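PDB 3M7K: restriction endonuclease PacI, which cleaves double-stranded DNA at a rare eight-base-pair target site, using a beta-beta-alpha-metal (HNH) active site that holds magnesium. Local coordinates for residues E15-A18 against C24-C27; G56-R61 against I68-F73; R61-C66 against F110-I115. All coordinates share one frame; numbering follows the deposited sequence.

All three contacts are buried. Contact 1 lies furthest from the middle of the chain, on the N-terminal zinc site, and its other flank meets the DNA backbone. Contact 3 holds the second zinc site, between the loop 61-66 and helix 110-116, and also carries a magnesium ligand. Its centre is about 18 Å from that of contact 1. Contact 2 lies between the two and binds no metal. Its chemistry is that of charge: Arg61 and Glu70 pair, and Glu15 and Lys25 of contact 1 join them. Contacts 2 and 3 share Arg61, and their segments alternate along the chain. Zinc links the two segments in contact 3 but not in contact 1.

Contact 1 (E15-A18 against C24-C27); sequences EFYA and CKGC. With ZN (zinc ion), chain E; nucleotides of chain C.
Lys25 N donates a nearly straight hydrogen bond of 2.8 Å to Glu15 O, in line with that carbonyl, and the backbones are nearest at Phe16 and Cys24, whose CA atoms are 4.7 Å apart. The first turn of helix 25-40 is thereby tied to the loop before it. Cys24 is the N-cap: its SG accepts from Cys27 N at 3.4 Å. The SG atoms of Cys24 and Cys27 bind zinc; Cys4 and Cys7 complete the site. Phe16 CE2 packs on Cys24 CB at 3.8 Å. Lys25 runs extended past Glu15 O, and its NZ ends on Glu70. Lys25 CG sits over one face of the Tyr17 ring, a CH-pi contact 4.2 Å from the ring centroid. The sugar of DA3 of chain C lies over the opposite face. Tyr17 CG stands anti to the carbonyl carbon (chi1 -68°), which carries the ring into this slot. Tyr17 OH donates to OP2 of DA3 at 2.7 Å. A phenylalanine would probably keep the sandwich but leave that phosphate oxygen without this donor. The N-H on Cys24 SG is likely to ease the negative charge of the thiolate. Through Tyr17 the contact grips the DNA backbone.

Contact 2 (G56-R61 against I68-F73); sequences GLSAQR and ISEAGF
Glu70 reaches Arg61 on an extended side chain, its CG turned away from its own backbone N (chi1 -176°), while Arg61 bends at chi3 (-71°) to lay its guanidinium alongside. Arg61 grips the carboxylate side-on with two nitrogens. Arg61 NE gives an almost straight bond of 2.7 Å to Glu70 OE2, in the guanidinium plane but from above the carboxylate plane. Arg61 NH2 meets the syn lone pair of Glu70 OE1 at 2.8 Å, in a more bent bond. The two planes are 45° apart, so the pair is twisted rather than flat. Ser58 OG also donates to Glu70 OE1; this bond is very short at 2.5 Å, and its exact length is doubtful. Lys25 adds a second charge at OE1, and Leu89 N donates to OE2. With so many donors around it, the buried carboxylate probably stays ionised. Arg61 in turn has Glu15 as a second acid partner and Tyr55 as a cation-pi partner. The backbones join as well: Glu70 N donates to Arg61 O at 3.1 Å. A water accepts from Ala71 N at 3.0 Å and gives a weak bond to Ser58 O. Ser69 OG accepts from Gly72 N at 2.9 Å. The arrangement is that of a serine N-capped helix, whose first turn is pinned to the loop after helix 48-55 by a buried bidentate salt bridge.

Contact 3 (R61-C66 against F110-I115); sequences RHCGYC and FICNRI. With ZN (zinc ion), chain D; MG (magnesium ion), chain F; nucleotides of chain B; nucleotides of chain C.
Cys112 meets Tyr65, Cys63 and Cys66 across the second zinc site, which ties the loop 61-66 to the helix of the beta-beta-alpha-metal motif (strands 90-93 and 105-108, helix 110-116). Cys112 CB lies 4.2 Å from Tyr65 CB. One bond on, Cys112 SG binds the zinc ion and comes within 3.7 Å of Cys66 CB and 3.8 Å of Cys63 SG. Its chi1 of -71° sets SG anti to the carbonyl carbon, and so turns it toward the loop. Cys63, Cys66 and Cys109 are the other zinc ligands. Cys63 SG also accepts from Tyr65 N, at 3.4 Å, and from Cys66 N, so two N-H groups probably soften its charge. Tyr65 OH is hydrogen-bonded to Asp92, a ligand of magnesium. The loop thus supplies a second-shell residue to the active site. The next helix residue, Asn113, binds the same magnesium through OD1 at 2.3 Å, beside a DNA phosphate. Further along, Phe110 CE2 lies over one face of the Arg114 guanidinium and N7 of DA8 of chain B over the opposite face, 3.3 Å above the guanidinium plane. A water bound to the magnesium donates to Asn113 O at 2.8 Å.

Contact 1 (E15-A18 against C24-C27)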
loop_
_atom_site.group_PDB
_atom_site.type_symbol
_atom_site.label_atom_id
_atom_site.label_comp_id
_atom_site.label_asym_id
_atom_site.label_seq_id
_atom_site.Cartn_x
_atom_site.Cartn_y
_atom_site.Cartn_z
ATOM N N GLU A 15 19.223 -16.938 -10.915
ATOM C CA GLU A 15 19.579 -16.572 -9.540
ATOM C C GLU A 15 20.423 -15.279 -9.519
ATOM O O GLU A 15 20.799 -14.787 -8.453
ATOM C CB GLU A 15 20.303 -17.737 -8.859
ATOM C CG GLU A 15 20.086 -17.808 -7.356
ATOM C CD GLU A 15 18.633 -18.003 -6.966
ATOM O OE1 GLU A 15 18.242 -17.506 -5.895
ATOM O OE2 GLU A 15 17.880 -18.658 -7.717
ATOM N N PHE A 16 20.685 -14.723 -10.705
ATOM C CA PHE A 16 21.412 -13.461 -10.838
ATOM C C PHE A 16 20.557 -12.311 -11.395
ATOM O O PHE A 16 19.519 -12.546 -12.014
ATOM C CB PHE A 16 22.662 -13.681 -11.721
ATOM C CG PHE A 16 23.687 -14.601 -11.096
ATOM C CD1 PHE A 16 23.707 -15.964 -11.403
ATOM C CD2 PHE A 16 24.611 -14.108 -10.179
ATOM C CE1 PHE A 16 24.644 -16.822 -10.812
ATOM C CE2 PHE A 16 25.548 -14.953 -9.581
ATOM C CZ PHE A 16 25.571 -16.313 -9.903
ATOM N N TYR A 17 21.007 -11.073 -11.188
ATOM C CA TYR A 17 20.315 -9.881 -11.705
ATOM C C TYR A 17 20.630 -9.583 -13.172
ATOM O O TYR A 17 21.670 -9.978 -13.667
ATOM C CB TYR A 17 20.695 -8.661 -10.879
ATOM C CG TYR A 17 20.180 -8.689 -9.459
ATOM C CD1 TYR A 17 21.057 -8.880 -8.393
ATOM C CD2 TYR A 17 18.816 -8.502 -9.178
ATOM C CE1 TYR A 17 20.595 -8.892 -7.075
ATOM C CE2 TYR A 17 18.342 -8.518 -7.856
ATOM C CZ TYR A 17 19.242 -8.714 -6.822
ATOM O OH TYR A 17 18.811 -8.722 -5.526
ATOM N N ALA A 18 19.743 -8.864 -13.852
ATOM C CA ALA A 18 19.954 -8.529 -15.265
ATOM C C ALA A 18 20.850 -7.298 -15.448
ATOM O O ALA A 18 21.381 -7.058 -16.538
ATOM C CB ALA A 18 18.610 -8.349 -15.983
ATOM N N CYS A 24 24.666 -12.693 -6.320
ATOM C CA CYS A 24 23.430 -13.407 -6.609
ATOM C C CYS A 24 22.252 -12.793 -5.805
ATOM O O CYS A 24 22.465 -11.991 -4.876
ATOM C CB CYS A 24 23.571 -14.901 -6.325
ATOM S SG CYS A 24 23.499 -15.376 -4.584
ATOM N N LYS A 25 21.027 -13.176 -6.160
ATOM C CA LYS A 25 19.836 -12.627 -5.498
ATOM C C LYS A 25 19.843 -12.969 -3.996
ATOM O O LYS A 25 19.459 -12.154 -3.174
ATOM C CB LYS A 25 18.539 -13.126 -6.166
ATOM C CG LYS A 25 18.300 -12.603 -7.609
ATOM C CD LYS A 25 17.170 -13.383 -8.295
ATOM C CE LYS A 25 16.720 -12.742 -9.606
ATOM N NZ LYS A 25 15.596 -13.527 -10.211
ATOM N N GLY A 26 20.288 -14.175 -3.648
ATOM C CA GLY A 26 20.338 -14.612 -2.243
ATOM C C GLY A 26 21.279 -13.766 -1.408
ATOM O O GLY A 26 20.954 -13.357 -0.271
ATOM N N CYS A 27 22.447 -13.484 -1.973
ATOM C CA CYS A 27 23.446 -12.673 -1.282
ATOM C C CYS A 27 22.979 -11.224 -1.127
ATOM O O CYS A 27 23.139 -10.627 -0.060
ATOM C CB CYS A 27 24.795 -12.728 -2.007
ATOM S SG CYS A 27 25.755 -14.268 -1.759
HETATM ZN ZN ZN E . 25.641 -15.435 -3.735
ATOM P P DA C 3 16.029 -6.240 -6.059
ATOM O OP1 DA C 3 15.104 -6.920 -6.999
ATOM O OP2 DA C 3 16.757 -7.046 -5.043
ATOM O "O5'" DA C 3 17.123 -5.424 -6.853
ATOM C "C5'" DA C 3 16.888 -4.940 -8.159
ATOM C "C4'" DA C 3 18.049 -4.046 -8.602
ATOM O "O4'" DA C 3 18.364 -3.121 -7.531
ATOM C "C3'" DA C 3 19.382 -4.731 -8.895
ATOM O "O3'" DA C 3 20.133 -3.913 -9.783
ATOM C "C2'" DA C 3 20.065 -4.755 -7.530
ATOM C "C1'" DA C 3 19.651 -3.386 -6.990
ATOM N N9 DA C 3 19.553 -3.311 -5.530
ATOM C C8 DA C 3 19.185 -4.298 -4.658
ATOM N N7 DA C 3 19.178 -3.914 -3.402
ATOM C C5 DA C 3 19.583 -2.578 -3.460
ATOM C C6 DA C 3 19.778 -1.573 -2.477
ATOM N N6 DA C 3 19.608 -1.761 -1.166
ATOM N N1 DA C 3 20.155 -0.344 -2.892
ATOM C C2 DA C 3 20.342 -0.118 -4.200
ATOM N N3 DA C 3 20.185 -0.972 -5.210
ATOM C C4 DA C 3 19.805 -2.195 -4.767
ATOM P P DG C 4 20.845 -4.502 -11.095
ATOM O OP1 DG C 4 19.823 -4.992 -12.036
ATOM O OP2 DG C 4 21.858 -5.464 -10.637
ATOM O "O5'" DG C 4 21.634 -3.252 -11.699
ATOM C "C5'" DG C 4 21.093 -1.954 -11.546
ATOM C "C4'" DG C 4 21.894 -1.118 -10.564
ATOM O "O4'" DG C 4 22.005 -1.748 -9.276
ATOM C "C3'" DG C 4 23.343 -0.851 -10.940
ATOM O "O3'" DG C 4 23.391 0.418 -11.555
ATOM C "C2'" DG C 4 24.116 -0.894 -9.614
ATOM C "C1'" DG C 4 22.975 -0.970 -8.618
ATOM N N9 DG C 4 23.199 -1.583 -7.315
ATOM C C8 DG C 4 23.255 -2.919 -6.991
ATOM N N7 DG C 4 23.436 -3.135 -5.716
ATOM C C5 DG C 4 23.495 -1.863 -5.170
ATOM C C6 DG C 4 23.672 -1.445 -3.839
ATOM O O6 DG C 4 23.798 -2.149 -2.838
ATOM N N1 DG C 4 23.668 -0.054 -3.710
ATOM C C2 DG C 4 23.508 0.830 -4.754
ATOM N N2 DG C 4 23.524 2.139 -4.458
ATOM N N3 DG C 4 23.342 0.452 -6.012
ATOM C C4 DG C 4 23.348 -0.899 -6.140
#

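Contact 2 (G56-R61 against I68-F73)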
loop_
_atom_site.group_PDB
_atom_site.type_symbol
_atom_site.label_atom_id
_atom_site.label_comp_id
_atom_site.label_asym_id
_atom_site.label_seq_id
_atom_site.Cartn_x
_atom_site.Cartn_y
_atom_site.Cartn_z
ATOM N N GLY A 56 15.913 -20.491 -0.912
ATOM C CA GLY A 56 15.885 -21.407 -2.035
ATOM C C GLY A 56 16.316 -20.784 -3.352
ATOM O O GLY A 56 17.221 -19.937 -3.414
ATOM N N LEU A 57 15.637 -21.199 -4.410
ATOM C CA LEU A 57 16.006 -20.791 -5.754
ATOM C C LEU A 57 14.847 -20.148 -6.489
ATOM O O LEU A 57 13.676 -20.456 -6.234
ATOM C CB LEU A 57 16.523 -21.986 -6.542
ATOM C CG LEU A 57 17.805 -22.628 -6.006
ATOM C CD1 LEU A 57 18.059 -23.904 -6.745
ATOM C CD2 LEU A 57 19.022 -21.659 -6.099
ATOM N N SER A 58 15.199 -19.284 -7.434
ATOM C CA SER A 58 14.258 -18.387 -8.109
ATOM C C SER A 58 12.978 -19.027 -8.647
ATOM O O SER A 58 11.886 -18.452 -8.515
ATOM C CB SER A 58 14.970 -17.678 -9.243
ATOM O OG SER A 58 14.204 -16.582 -9.699
ATOM N N ALA A 59 13.105 -20.199 -9.264
ATOM C CA ALA A 59 11.965 -20.829 -9.913
ATOM C C ALA A 59 10.996 -21.401 -8.893
ATOM O O ALA A 59 9.843 -21.676 -9.211
ATOM C CB ALA A 59 12.432 -21.914 -10.902
ATOM N N GLN A 60 11.454 -21.570 -7.660
ATOM C CA GLN A 60 10.573 -22.059 -6.599
ATOM C C GLN A 60 9.926 -20.943 -5.787
ATOM O O GLN A 60 8.969 -21.181 -5.051
ATOM C CB GLN A 60 11.323 -23.031 -5.673
ATOM C CG GLN A 60 11.997 -24.191 -6.403
ATOM C CD GLN A 60 11.097 -24.798 -7.451
ATOM O OE1 GLN A 60 11.390 -24.743 -8.662
ATOM N NE2 GLN A 60 9.978 -25.378 -7.000
ATOM N N ARG A 61 10.430 -19.721 -5.928
ATOM C CA ARG A 61 9.937 -18.595 -5.116
ATOM C C ARG A 61 8.609 -18.004 -5.614
ATOM O O ARG A 61 8.496 -17.606 -6.771
ATOM C CB ARG A 61 11.004 -17.501 -4.996
ATOM C CG ARG A 61 12.165 -17.884 -4.070
ATOM C CD ARG A 61 12.995 -16.671 -3.693
ATOM N NE ARG A 61 13.809 -16.147 -4.802
ATOM C CZ ARG A 61 15.020 -16.592 -5.133
ATOM N NH1 ARG A 61 15.576 -17.620 -4.477
ATOM N NH2 ARG A 61 15.686 -16.017 -6.138
ATOM N N ILE A 68 2.195 -14.778 -6.650
ATOM C CA ILE A 68 2.925 -14.464 -7.872
ATOM C C ILE A 68 4.332 -15.096 -7.825
ATOM O O ILE A 68 4.957 -15.130 -6.765
ATOM C CB ILE A 68 2.989 -12.949 -8.143
ATOM C CG1 ILE A 68 3.364 -12.701 -9.616
ATOM C CG2 ILE A 68 3.986 -12.247 -7.176
ATOM C CD1 ILE A 68 3.115 -11.300 -10.069
ATOM N N SER A 69 4.801 -15.599 -8.967
ATOM C CA SER A 69 6.138 -16.183 -9.059
ATOM C C SER A 69 7.145 -15.045 -9.153
ATOM O O SER A 69 6.791 -13.909 -9.526
ATOM C CB SER A 69 6.255 -17.078 -10.294
ATOM O OG SER A 69 6.199 -16.287 -11.474
ATOM N N GLU A 70 8.395 -15.342 -8.817
ATOM C CA GLU A 70 9.449 -14.347 -8.961
ATOM C C GLU A 70 9.553 -13.802 -10.403
ATOM O O GLU A 70 9.743 -12.593 -10.602
ATOM C CB GLU A 70 10.781 -14.924 -8.495
ATOM C CG GLU A 70 11.889 -13.926 -8.513
ATOM C CD GLU A 70 12.995 -14.290 -7.578
ATOM O OE1 GLU A 70 14.051 -14.741 -8.069
ATOM O OE2 GLU A 70 12.806 -14.133 -6.356
ATOM N N ALA A 71 9.436 -14.685 -11.393
ATOM C CA ALA A 71 9.447 -14.257 -12.808
ATOM C C ALA A 71 8.233 -13.396 -13.151
ATOM O O ALA A 71 8.354 -12.406 -13.876
ATOM C CB ALA A 71 9.554 -15.467 -13.765
ATOM N N GLY A 72 7.071 -13.775 -12.614
ATOM C CA GLY A 72 5.838 -12.991 -12.785
ATOM C C GLY A 72 6.001 -11.592 -12.214
ATOM O O GLY A 72 5.704 -10.591 -12.878
ATOM N N PHE A 73 6.507 -11.507 -10.993
ATOM C CA PHE A 73 6.745 -10.205 -10.395
ATOM C C PHE A 73 7.763 -9.368 -11.158
ATOM O O PHE A 73 7.581 -8.172 -11.320
ATOM C CB PHE A 73 7.165 -10.332 -8.935
ATOM C CG PHE A 73 7.136 -9.034 -8.199
ATOM C CD1 PHE A 73 5.914 -8.466 -7.827
ATOM C CD2 PHE A 73 8.314 -8.360 -7.886
ATOM C CE1 PHE A 73 5.857 -7.248 -7.147
ATOM C CE2 PHE A 73 8.262 -7.119 -7.167
ATOM C CZ PHE A 73 7.027 -6.578 -6.823
HETATM O O HOH W 1 9.804 -17.634 -11.110
#

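Contact 3 (R61-C66 against F110-I115)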
loop_
_atom_site.group_PDB
_atom_site.type_symbol
_atom_site.label_atom_id
_atom_site.label_comp_id
_atom_site.label_asym_id
_atom_site.label_seq_id
_atom_site.Cartn_x
_atom_site.Cartn_y
_atom_site.Cartn_z
ATOM N N ARG A 61 10.430 -19.721 -5.928
ATOM C CA ARG A 61 9.937 -18.595 -5.116
ATOM C C ARG A 61 8.609 -18.004 -5.614
ATOM O O ARG A 61 8.496 -17.606 -6.771
ATOM C CB ARG A 61 11.004 -17.501 -4.996
ATOM C CG ARG A 61 12.165 -17.884 -4.070
ATOM C CD ARG A 61 12.995 -16.671 -3.693
ATOM N NE ARG A 61 13.809 -16.147 -4.802
ATOM C CZ ARG A 61 15.020 -16.592 -5.133
ATOM N NH1 ARG A 61 15.576 -17.620 -4.477
ATOM N NH2 ARG A 61 15.686 -16.017 -6.138
ATOM N N HIS A 62 7.619 -17.948 -4.721
ATOM C CA HIS A 62 6.325 -17.325 -5.003
ATOM C C HIS A 62 5.962 -16.524 -3.770
ATOM O O HIS A 62 6.285 -16.926 -2.645
ATOM C CB HIS A 62 5.218 -18.377 -5.210
ATOM C CG HIS A 62 5.383 -19.210 -6.441
ATOM N ND1 HIS A 62 6.215 -20.312 -6.492
ATOM C CD2 HIS A 62 4.805 -19.119 -7.663
ATOM C CE1 HIS A 62 6.159 -20.849 -7.697
ATOM N NE2 HIS A 62 5.312 -20.145 -8.428
ATOM N N CYS A 63 5.282 -15.405 -3.971
ATOM C CA CYS A 63 4.854 -14.572 -2.865
ATOM C C CYS A 63 3.845 -15.363 -2.035
ATOM O O CYS A 63 2.923 -15.957 -2.584
ATOM C CB CYS A 63 4.203 -13.298 -3.401
ATOM S SG CYS A 63 3.358 -12.287 -2.130
ATOM N N GLY A 64 4.029 -15.371 -0.724
ATOM C CA GLY A 64 3.174 -16.128 0.187
ATOM C C GLY A 64 1.793 -15.529 0.423
ATOM O O GLY A 64 0.967 -16.143 1.105
ATOM N N TYR A 65 1.544 -14.330 -0.114
ATOM C CA TYR A 65 0.225 -13.714 -0.049
ATOM C C TYR A 65 -0.535 -13.798 -1.356
ATOM O O TYR A 65 -1.666 -14.279 -1.362
ATOM C CB TYR A 65 0.300 -12.256 0.421
ATOM C CG TYR A 65 0.817 -12.168 1.825
ATOM C CD1 TYR A 65 2.056 -11.583 2.100
ATOM C CD2 TYR A 65 0.087 -12.735 2.886
ATOM C CE1 TYR A 65 2.536 -11.518 3.410
ATOM C CE2 TYR A 65 0.563 -12.691 4.187
ATOM C CZ TYR A 65 1.778 -12.080 4.440
ATOM O OH TYR A 65 2.238 -12.041 5.722
ATOM N N CYS A 66 0.062 -13.332 -2.456
ATOM C CA CYS A 66 -0.658 -13.301 -3.741
ATOM C C CYS A 66 -0.319 -14.455 -4.673
ATOM O O CYS A 66 -0.990 -14.639 -5.689
ATOM C CB CYS A 66 -0.429 -11.977 -4.471
ATOM S SG CYS A 66 1.258 -11.761 -5.123
ATOM N N PHE A 110 7.237 -7.268 -3.317
ATOM C CA PHE A 110 7.297 -5.908 -2.759
ATOM C C PHE A 110 5.941 -5.199 -2.773
ATOM O O PHE A 110 5.683 -4.307 -1.938
ATOM C CB PHE A 110 8.342 -5.083 -3.514
ATOM C CG PHE A 110 8.826 -3.849 -2.770
ATOM C CD1 PHE A 110 9.000 -3.863 -1.383
ATOM C CD2 PHE A 110 9.139 -2.680 -3.477
ATOM C CE1 PHE A 110 9.441 -2.739 -0.702
ATOM C CE2 PHE A 110 9.633 -1.540 -2.810
ATOM C CZ PHE A 110 9.787 -1.568 -1.414
ATOM N N ILE A 111 5.065 -5.590 -3.703
ATOM C CA ILE A 111 3.705 -5.027 -3.716
ATOM C C ILE A 111 2.940 -5.449 -2.451
ATOM O O ILE A 111 2.390 -4.599 -1.748
ATOM C CB ILE A 111 2.930 -5.346 -5.034
ATOM C CG1 ILE A 111 3.495 -4.496 -6.181
ATOM C CG2 ILE A 111 1.420 -5.098 -4.855
ATOM C CD1 ILE A 111 2.906 -4.775 -7.602
ATOM N N CYS A 112 2.903 -6.751 -2.153
ATOM C CA CYS A 112 2.161 -7.209 -0.978
ATOM C C CYS A 112 2.840 -6.749 0.307
ATOM O O CYS A 112 2.178 -6.425 1.293
ATOM C CB CYS A 112 2.049 -8.740 -0.968
ATOM S SG CYS A 112 0.936 -9.357 -2.242
ATOM N N ASN A 113 4.167 -6.740 0.309
ATOM C CA ASN A 113 4.893 -6.313 1.506
ATOM C C ASN A 113 4.494 -4.881 1.881
ATOM O O ASN A 113 4.247 -4.580 3.068
ATOM C CB ASN A 113 6.435 -6.436 1.321
ATOM C CG ASN A 113 7.130 -6.970 2.582
ATOM O OD1 ASN A 113 6.511 -7.077 3.657
ATOM N ND2 ASN A 113 8.395 -7.319 2.457
ATOM N N ARG A 114 4.468 -3.987 0.884
ATOM C CA ARG A 114 4.117 -2.574 1.141
ATOM C C ARG A 114 2.649 -2.427 1.507
ATOM O O ARG A 114 2.296 -1.614 2.372
ATOM C CB ARG A 114 4.415 -1.705 -0.069
ATOM C CG ARG A 114 5.896 -1.329 -0.112
ATOM C CD ARG A 114 6.022 -0.135 -0.957
ATOM N NE ARG A 114 7.293 0.547 -0.893
ATOM C CZ ARG A 114 7.884 1.053 -1.980
ATOM N NH1 ARG A 114 7.336 0.847 -3.174
ATOM N NH2 ARG A 114 9.024 1.742 -1.892
ATOM N N ILE A 115 1.792 -3.189 0.836
ATOM C CA ILE A 115 0.350 -3.159 1.176
ATOM C C ILE A 115 0.076 -3.540 2.623
ATOM O O ILE A 115 -0.605 -2.796 3.367
ATOM C CB ILE A 115 -0.472 -4.008 0.171
ATOM C CG1 ILE A 115 -0.432 -3.290 -1.187
ATOM C CG2 ILE A 115 -1.927 -4.208 0.666
ATOM C CD1 ILE A 115 -1.020 -4.099 -2.362
HETATM ZN ZN ZN D . 2.439 -10.582 -3.562
HETATM MG MG MG F . 6.520 -6.789 5.972
ATOM P P DA B 8 9.562 7.244 -2.264
ATOM O OP1 DA B 8 9.724 8.406 -3.163
ATOM O OP2 DA B 8 8.737 7.337 -1.031
ATOM O "O5'" DA B 8 9.000 6.008 -3.122
ATOM C "C5'" DA B 8 9.684 5.531 -4.282
ATOM C "C4'" DA B 8 8.654 5.219 -5.342
ATOM O "O4'" DA B 8 7.797 4.150 -4.848
ATOM C "C3'" DA B 8 7.730 6.376 -5.694
ATOM O "O3'" DA B 8 7.546 6.314 -7.110
ATOM C "C2'" DA B 8 6.443 6.042 -4.920
ATOM C "C1'" DA B 8 6.438 4.524 -4.949
ATOM N N9 DA B 8 5.767 3.910 -3.794
ATOM C C8 DA B 8 6.172 4.045 -2.489
ATOM N N7 DA B 8 5.416 3.389 -1.633
ATOM C C5 DA B 8 4.453 2.778 -2.432
ATOM C C6 DA B 8 3.371 1.954 -2.072
ATOM N N6 DA B 8 3.113 1.611 -0.779
ATOM N N1 DA B 8 2.576 1.520 -3.082
ATOM C C2 DA B 8 2.869 1.865 -4.365
ATOM N N3 DA B 8 3.876 2.650 -4.800
ATOM C C4 DA B 8 4.640 3.084 -3.768
ATOM O OP3 DT C 1 11.161 -2.686 6.730
ATOM P P DT C 1 11.325 -4.137 6.447
ATOM O OP1 DT C 1 10.437 -5.104 7.079
ATOM O OP2 DT C 1 12.725 -4.475 6.699
ATOM O "O5'" DT C 1 11.058 -4.146 4.869
ATOM C "C5'" DT C 1 11.504 -5.097 3.986
ATOM C "C4'" DT C 1 11.107 -4.630 2.587
ATOM O "O4'" DT C 1 10.936 -3.196 2.569
ATOM C "C3'" DT C 1 12.123 -4.961 1.526
ATOM O "O3'" DT C 1 11.458 -5.294 0.305
ATOM C "C2'" DT C 1 12.937 -3.665 1.428
ATOM C "C1'" DT C 1 11.887 -2.587 1.711
ATOM N N1 DT C 1 12.489 -1.444 2.411
ATOM C C2 DT C 1 12.580 -0.234 1.760
ATOM O O2 DT C 1 12.180 -0.037 0.631
ATOM N N3 DT C 1 13.162 0.769 2.481
ATOM C C4 DT C 1 13.666 0.679 3.767
ATOM O O4 DT C 1 14.178 1.650 4.308
ATOM C C5 DT C 1 13.545 -0.611 4.409
ATOM C C7 DT C 1 14.064 -0.810 5.813
ATOM C C6 DT C 1 12.966 -1.609 3.705
HETATM O O HOH W 2 4.488 -5.605 5.699
HETATM O O HOH W 3 6.427 -6.803 8.281
#